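Local coordinates for protein probable serine protease HTRA3 (Homo sapiens, PDB 2P3W) that is probably a serine protease of the HtrA family, whose PDZ domain, the part modelled here, binds peptide C-termini such as the fused phage-derived ligand, at residues 41-44 with 45-48; 86-90 with 91-95. One frame throughout, in Å; residues are numbered along the deposited sequence.

Contact 1. Residues 41-44 with 45-48; sequences EVAP and NSPS
Ser46 and Ala43 share the one hydrogen bond that spans this turn: OG of Ser46 donates to O of Ala43 across 2.6 Å. The C=O···OG angle at that oxygen is 139°, and the hydroxyl oxygen is tilted 32° from the carbonyl plane, so the hydroxyl comes in to one side of the C=O direction and out of that plane. With chi1 at 63°, OG sits between its own backbone N and carbonyl carbon, which turns it back to Ala43. The same hydroxyl oxygen accepts from the backbone N of Gln49 as the N-cap of the following helix. A single hydroxyl of the buried Ser46 thus ties the residue just after strand 37-42 to the first turn of helix 47-51.

The rest is packing. The CG1 branch of Val42, anti to its backbone N (chi1 -177°), lies 4.1 Å from CB of Ser48 and touches that serine's carbonyl carbon as well. Ala43 CB approaches Ser46 CB to 4.3 Å, while Pro44 and Asn45 form the outer bend of the turn.

Asn45 reaches the second subunit, its ND2 donating to OE2 of Glu41 there; Trp111 of that subunit packs on Ala43. Strand 37-42 passes through the turn at 43-46 into helix 47-51. Ala43 and Ser48 both make backbone hydrogen bonds to the segment leading into strand 10-14, and Pro47 rests on strand 92-103.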
ATOM      1  N   GLU A  41       5.583  -0.134   6.234  1.00 16.75           N
ATOM      2  CA  GLU A  41       5.855   0.527   4.948  1.00 17.39           C
ATOM      3  C   GLU A  41       5.094   1.865   4.854  1.00 16.40           C
ATOM      4  O   GLU A  41       4.048   2.046   5.486  1.00 18.25           O
ATOM      5  CB  GLU A  41       5.429  -0.358   3.762  1.00 18.84           C
ATOM      6  CG  GLU A  41       6.058  -1.729   3.657  1.00 25.10           C
ATOM      7  CD  GLU A  41       7.570  -1.713   3.440  1.00 29.05           C
ATOM      8  OE1 GLU A  41       8.203  -2.745   3.802  1.00 26.21           O
ATOM      9  OE2 GLU A  41       8.119  -0.698   2.921  1.00 24.41           O
ATOM     10  N   VAL A  42       5.664   2.800   4.083  1.00 16.41           N
ATOM     11  CA  VAL A  42       4.983   4.055   3.741  1.00 16.56           C
ATOM     12  C   VAL A  42       4.762   4.124   2.238  1.00 17.56           C
ATOM     13  O   VAL A  42       5.702   3.920   1.444  1.00 17.68           O
ATOM     14  CB  VAL A  42       5.816   5.282   4.189  1.00 18.58           C
ATOM     15  CG1 VAL A  42       5.064   6.565   3.888  1.00 20.02           C
ATOM     16  CG2 VAL A  42       6.178   5.179   5.673  1.00 18.47           C
ATOM     17  N   ALA A  43       3.524   4.372   1.818  1.00 17.35           N
ATOM     18  CA  ALA A  43       3.231   4.496   0.391  1.00 16.57           C
ATOM     19  C   ALA A  43       3.765   5.840  -0.166  1.00 18.03           C
ATOM     20  O   ALA A  43       3.710   6.862   0.519  1.00 18.05           O
ATOM     21  CB  ALA A  43       1.726   4.341   0.118  1.00 20.36           C
ATOM     22  N   PRO A  44       4.321   5.843  -1.388  1.00 18.32           N
ATOM     23  CA  PRO A  44       5.058   7.018  -1.914  1.00 19.75           C
ATOM     24  C   PRO A  44       4.315   8.347  -2.104  1.00 24.71           C
ATOM     25  O   PRO A  44       4.926   9.407  -1.953  1.00 30.15           O
ATOM     26  CB  PRO A  44       5.557   6.552  -3.288  1.00 22.74           C
ATOM     27  CG  PRO A  44       4.976   5.241  -3.514  1.00 21.85           C
ATOM     28  CD  PRO A  44       4.398   4.686  -2.305  1.00 20.43           C
ATOM     29  N   ASN A  45       3.053   8.300  -2.493  1.00 22.33           N
ATOM     30  CA  ASN A  45       2.324   9.551  -2.820  1.00 20.92           C
ATOM     31  C   ASN A  45       1.194   9.761  -1.823  1.00 21.55           C
ATOM     32  O   ASN A  45       0.053   9.915  -2.202  1.00 29.61           O
ATOM     33  CB  ASN A  45       1.760   9.442  -4.217  1.00 25.00           C
ATOM     34  CG  ASN A  45       2.845   9.507  -5.269  1.00 29.04           C
ATOM     35  OD1 ASN A  45       3.541  10.515  -5.361  1.00 32.47           O
ATOM     36  ND2 ASN A  45       3.007   8.433  -6.055  1.00 28.54           N
ATOM     37  N   SER A  46       1.524   9.767  -0.542  1.00 21.51           N
ATOM     38  CA  SER A  46       0.515   9.682   0.492  1.00 18.16           C
ATOM     39  C   SER A  46       0.673  10.779   1.550  1.00 17.95           C
ATOM     40  O   SER A  46       1.732  11.411   1.656  1.00 17.47           O
ATOM     41  CB  SER A  46       0.664   8.342   1.219  1.00 17.96           C
ATOM     42  OG  SER A  46       1.926   8.284   1.860  1.00 19.28           O
ATOM     43  N   PRO A  47      -0.378  10.996   2.344  1.00 17.15           N
ATOM     44  CA  PRO A  47      -0.257  11.912   3.483  1.00 16.80           C
ATOM     45  C   PRO A  47       0.939  11.600   4.390  1.00 15.73           C
ATOM     46  O   PRO A  47       1.610  12.522   4.853  1.00 16.41           O
ATOM     47  CB  PRO A  47      -1.570  11.721   4.211  1.00 18.70           C
ATOM     48  CG  PRO A  47      -2.509  11.363   3.123  1.00 17.20           C
ATOM     49  CD  PRO A  47      -1.749  10.469   2.236  1.00 18.89           C
ATOM     50  N   SER A  48       1.187  10.317   4.652  1.00 16.97           N
ATOM     51  CA  SER A  48       2.274   9.915   5.536  1.00 16.37           C
ATOM     52  C   SER A  48       3.663  10.229   4.927  1.00 17.35           C
ATOM     53  O   SER A  48       4.551  10.761   5.612  1.00 17.16           O
ATOM     54  CB  SER A  48       2.129   8.465   5.955  1.00 15.66           C
ATOM     55  OG  SER A  48       0.934   8.270   6.693  1.00 17.10           O
TER

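Contact 2. Residues 86-90 with 91-95; sequences EVRRG and NDDLL
Arg88 and Asp93 meet through two different torsions: Arg88 is bent at chi2 (-72°), folding its guanidinium back along the strand, while Asp93 holds CG anti to its backbone N (chi1 180°). The two side chains then run alongside each other, pointing the same way, and NH1 of Arg88 reaches OD1 of Asp93 at 2.6 Å in a salt bridge. Guanidinium and carboxylate planes stand 69° apart, so this is not a flat, two-pronged pairing. NH2 of Arg88 also donates to OE2 of Glu86 at 3.0 Å, a second salt bridge, meeting the anti side of that carboxylate oxygen. The arginine sits between two carboxylates and probably offsets their mutual repulsion.

On the side of the hairpin that carries Val87, Arg89, Asp92 and Leu94, CD1 of Leu94 lies over one face of the Arg89 guanidinium, 3.7 Å from NH1 and displaced toward the rim. The same guanidinium forms a salt bridge to Asp57 through NE and donates from NH2 to O of Gly52, which would hold its plane steady beneath the methyl.

Val87 N to Leu94 O (2.8 Å) and Leu94 N to Val87 O (2.9 Å) make one reciprocal backbone pair; Arg89 and Asp92 make the next. A water donates to O of Gly90 and O of Asp92. With Gly90 at positive phi, the loop is a type II' beta turn, closing a tight two-residue antiparallel hairpin on the surface of the PDZ domain, whose first arm also pairs with strand 58-62.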
ATOM      1  N   GLU A  86       1.646  11.032  17.379  1.00 19.43           N
ATOM      2  CA  GLU A  86       2.852  11.002  18.201  1.00 16.89           C
ATOM      3  C   GLU A  86       3.640   9.768  17.803  1.00 16.65           C
ATOM      4  O   GLU A  86       3.115   8.651  17.834  1.00 19.28           O
ATOM      5  CB  GLU A  86       2.446  10.904  19.679  1.00 25.45           C
ATOM      6  CG  GLU A  86       3.539  11.068  20.761  1.00 30.58           C
ATOM      7  CD  GLU A  86       2.925  11.220  22.178  1.00 29.88           C
ATOM      8  OE1 GLU A  86       2.062  12.107  22.394  1.00 35.26           O
ATOM      9  OE2 GLU A  86       3.283  10.435  23.079  1.00 37.03           O
ATOM     10  N   VAL A  87       4.898   9.973  17.439  1.00 16.43           N
ATOM     11  CA  VAL A  87       5.734   8.920  16.896  1.00 17.25           C
ATOM     12  C   VAL A  87       7.038   8.809  17.689  1.00 15.50           C
ATOM     13  O   VAL A  87       7.632   9.796  18.101  1.00 17.70           O
ATOM     14  CB  VAL A  87       6.063   9.224  15.406  1.00 18.38           C
ATOM     15  CG1 VAL A  87       7.331   8.514  14.932  1.00 21.59           C
ATOM     16  CG2 VAL A  87       4.846   8.935  14.495  1.00 21.66           C
ATOM     17  N   ARG A  88       7.456   7.570  17.913  1.00 12.62           N
ATOM     18  CA  ARG A  88       8.772   7.259  18.447  1.00 15.78           C
ATOM     19  C   ARG A  88       9.653   6.825  17.291  1.00 16.84           C
ATOM     20  O   ARG A  88       9.314   5.849  16.598  1.00 16.56           O
ATOM     21  CB  ARG A  88       8.686   6.104  19.439  1.00 21.04           C
ATOM     22  CG  ARG A  88       7.757   6.338  20.599  1.00 27.27           C
ATOM     23  CD  ARG A  88       8.323   7.330  21.570  1.00 35.19           C
ATOM     24  NE  ARG A  88       7.347   7.585  22.626  1.00 36.36           N
ATOM     25  CZ  ARG A  88       6.518   8.631  22.683  1.00 40.02           C
ATOM     26  NH1 ARG A  88       6.523   9.571  21.738  1.00 38.08           N
ATOM     27  NH2 ARG A  88       5.669   8.733  23.712  1.00 31.66           N
ATOM     28  N   ARG A  89      10.781   7.519  17.105  1.00 15.19           N
ATOM     29  CA  ARG A  89      11.762   7.182  16.075  1.00 15.56           C
ATOM     30  C   ARG A  89      13.128   7.059  16.732  1.00 16.30           C
ATOM     31  O   ARG A  89      13.754   8.049  17.009  1.00 16.55           O
ATOM     32  CB  ARG A  89      11.787   8.272  15.007  1.00 13.85           C
ATOM     33  CG  ARG A  89      12.764   7.985  13.843  1.00 13.49           C
ATOM     34  CD  ARG A  89      12.730   9.059  12.824  1.00 15.28           C
ATOM     35  NE  ARG A  89      11.443   9.080  12.118  1.00 15.45           N
ATOM     36  CZ  ARG A  89      11.044  10.068  11.313  1.00 18.02           C
ATOM     37  NH1 ARG A  89      11.808  11.135  11.120  1.00 18.20           N
ATOM     38  NH2 ARG A  89       9.862  10.006  10.732  1.00 18.28           N
ATOM     39  N   GLY A  90      13.568   5.842  17.017  1.00 15.55           N
ATOM     40  CA  GLY A  90      14.743   5.650  17.869  1.00 19.95           C
ATOM     41  C   GLY A  90      14.561   6.363  19.206  1.00 19.59           C
ATOM     42  O   GLY A  90      13.571   6.134  19.908  1.00 22.03           O
ATOM     43  N   ASN A  91      15.505   7.233  19.540  1.00 18.09           N
ATOM     44  CA  ASN A  91      15.438   8.019  20.775  1.00 18.97           C
ATOM     45  C   ASN A  91      14.686   9.337  20.617  1.00 19.54           C
ATOM     46  O   ASN A  91      14.621  10.125  21.562  1.00 21.05           O
ATOM     47  CB  ASN A  91      16.843   8.279  21.303  1.00 25.15           C
ATOM     48  CG  ASN A  91      17.555   6.994  21.687  1.00 30.02           C
ATOM     49  OD1 ASN A  91      17.046   6.212  22.494  1.00 34.10           O
ATOM     50  ND2 ASN A  91      18.722   6.751  21.086  1.00 32.56           N
ATOM     51  N   ASP A  92      14.125   9.590  19.433  1.00 14.96           N
ATOM     52  CA  ASP A  92      13.404  10.824  19.186  1.00 17.07           C
ATOM     53  C   ASP A  92      11.886  10.628  19.359  1.00 14.02           C
ATOM     54  O   ASP A  92      11.352   9.567  19.088  1.00 19.18           O
ATOM     55  CB  ASP A  92      13.702  11.350  17.779  1.00 19.74           C
ATOM     56  CG  ASP A  92      15.113  11.917  17.649  1.00 27.58           C
ATOM     57  OD1 ASP A  92      15.805  12.094  18.674  1.00 32.37           O
ATOM     58  OD2 ASP A  92      15.514  12.193  16.501  1.00 37.37           O
ATOM     59  N   ASP A  93      11.243  11.685  19.827  1.00 13.87           N
ATOM     60  CA  ASP A  93       9.798  11.775  20.052  1.00 13.60           C
ATOM     61  C   ASP A  93       9.322  12.893  19.125  1.00 16.41           C
ATOM     62  O   ASP A  93       9.783  14.045  19.245  1.00 18.00           O
ATOM     63  CB  ASP A  93       9.612  12.117  21.522  1.00 16.59           C
ATOM     64  CG  ASP A  93       8.149  12.260  21.976  1.00 18.33           C
ATOM     65  OD1 ASP A  93       7.214  12.038  21.179  1.00 27.43           O
ATOM     66  OD2 ASP A  93       7.985  12.589  23.201  1.00 20.30           O
ATOM     67  N   LEU A  94       8.438  12.554  18.196  1.00 14.50           N
ATOM     68  CA  LEU A  94       8.030  13.461  17.138  1.00 13.48           C
ATOM     69  C   LEU A  94       6.516  13.610  17.065  1.00 18.44           C
ATOM     70  O   LEU A  94       5.790  12.655  17.347  1.00 16.92           O
ATOM     71  CB  LEU A  94       8.537  12.922  15.795  1.00 17.68           C
ATOM     72  CG  LEU A  94      10.054  12.797  15.650  1.00 16.71           C
ATOM     73  CD1 LEU A  94      10.374  11.955  14.418  1.00 19.79           C
ATOM     74  CD2 LEU A  94      10.704  14.125  15.554  1.00 20.24           C
ATOM     75  N   LEU A  95       6.053  14.786  16.650  1.00 16.38           N
ATOM     76  CA  LEU A  95       4.619  15.029  16.384  1.00 15.94           C
ATOM     77  C   LEU A  95       4.384  15.410  14.918  1.00 16.67           C
ATOM     78  O   LEU A  95       5.063  16.280  14.389  1.00 16.69           O
ATOM     79  CB  LEU A  95       4.057  16.122  17.302  1.00 17.03           C
ATOM     80  CG  LEU A  95       2.542  16.415  17.274  1.00 17.89           C
ATOM     81  CD1 LEU A  95       1.717  15.178  17.634  1.00 23.55           C
ATOM     82  CD2 LEU A  95       2.196  17.530  18.203  1.00 16.99           C
TER
HETATM   83  O   HOH W   1      11.872   7.737  21.418  1.00 28.26           O

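Contact 1 is mostly buried and also lies at the meeting of two subunits, whereas contact 2 is a surface hairpin that no other chain of the assembly touches. Their centres are 18 Å apart and their nearest atoms about 7 Å, yet both reach the same antiparallel sheet: strand 37-42 and strand 83-89 each pair with strand 58-62, and strand 92-103, the second arm of the hairpin, is also packed against by Pro47. The chemistry follows the setting. Residues 41-48 pass from strand to helix with a neutral hydroxyl cap and small apolar groups; residues 86-95 turn from strand to strand with backbone ladder bonds and charged side chains.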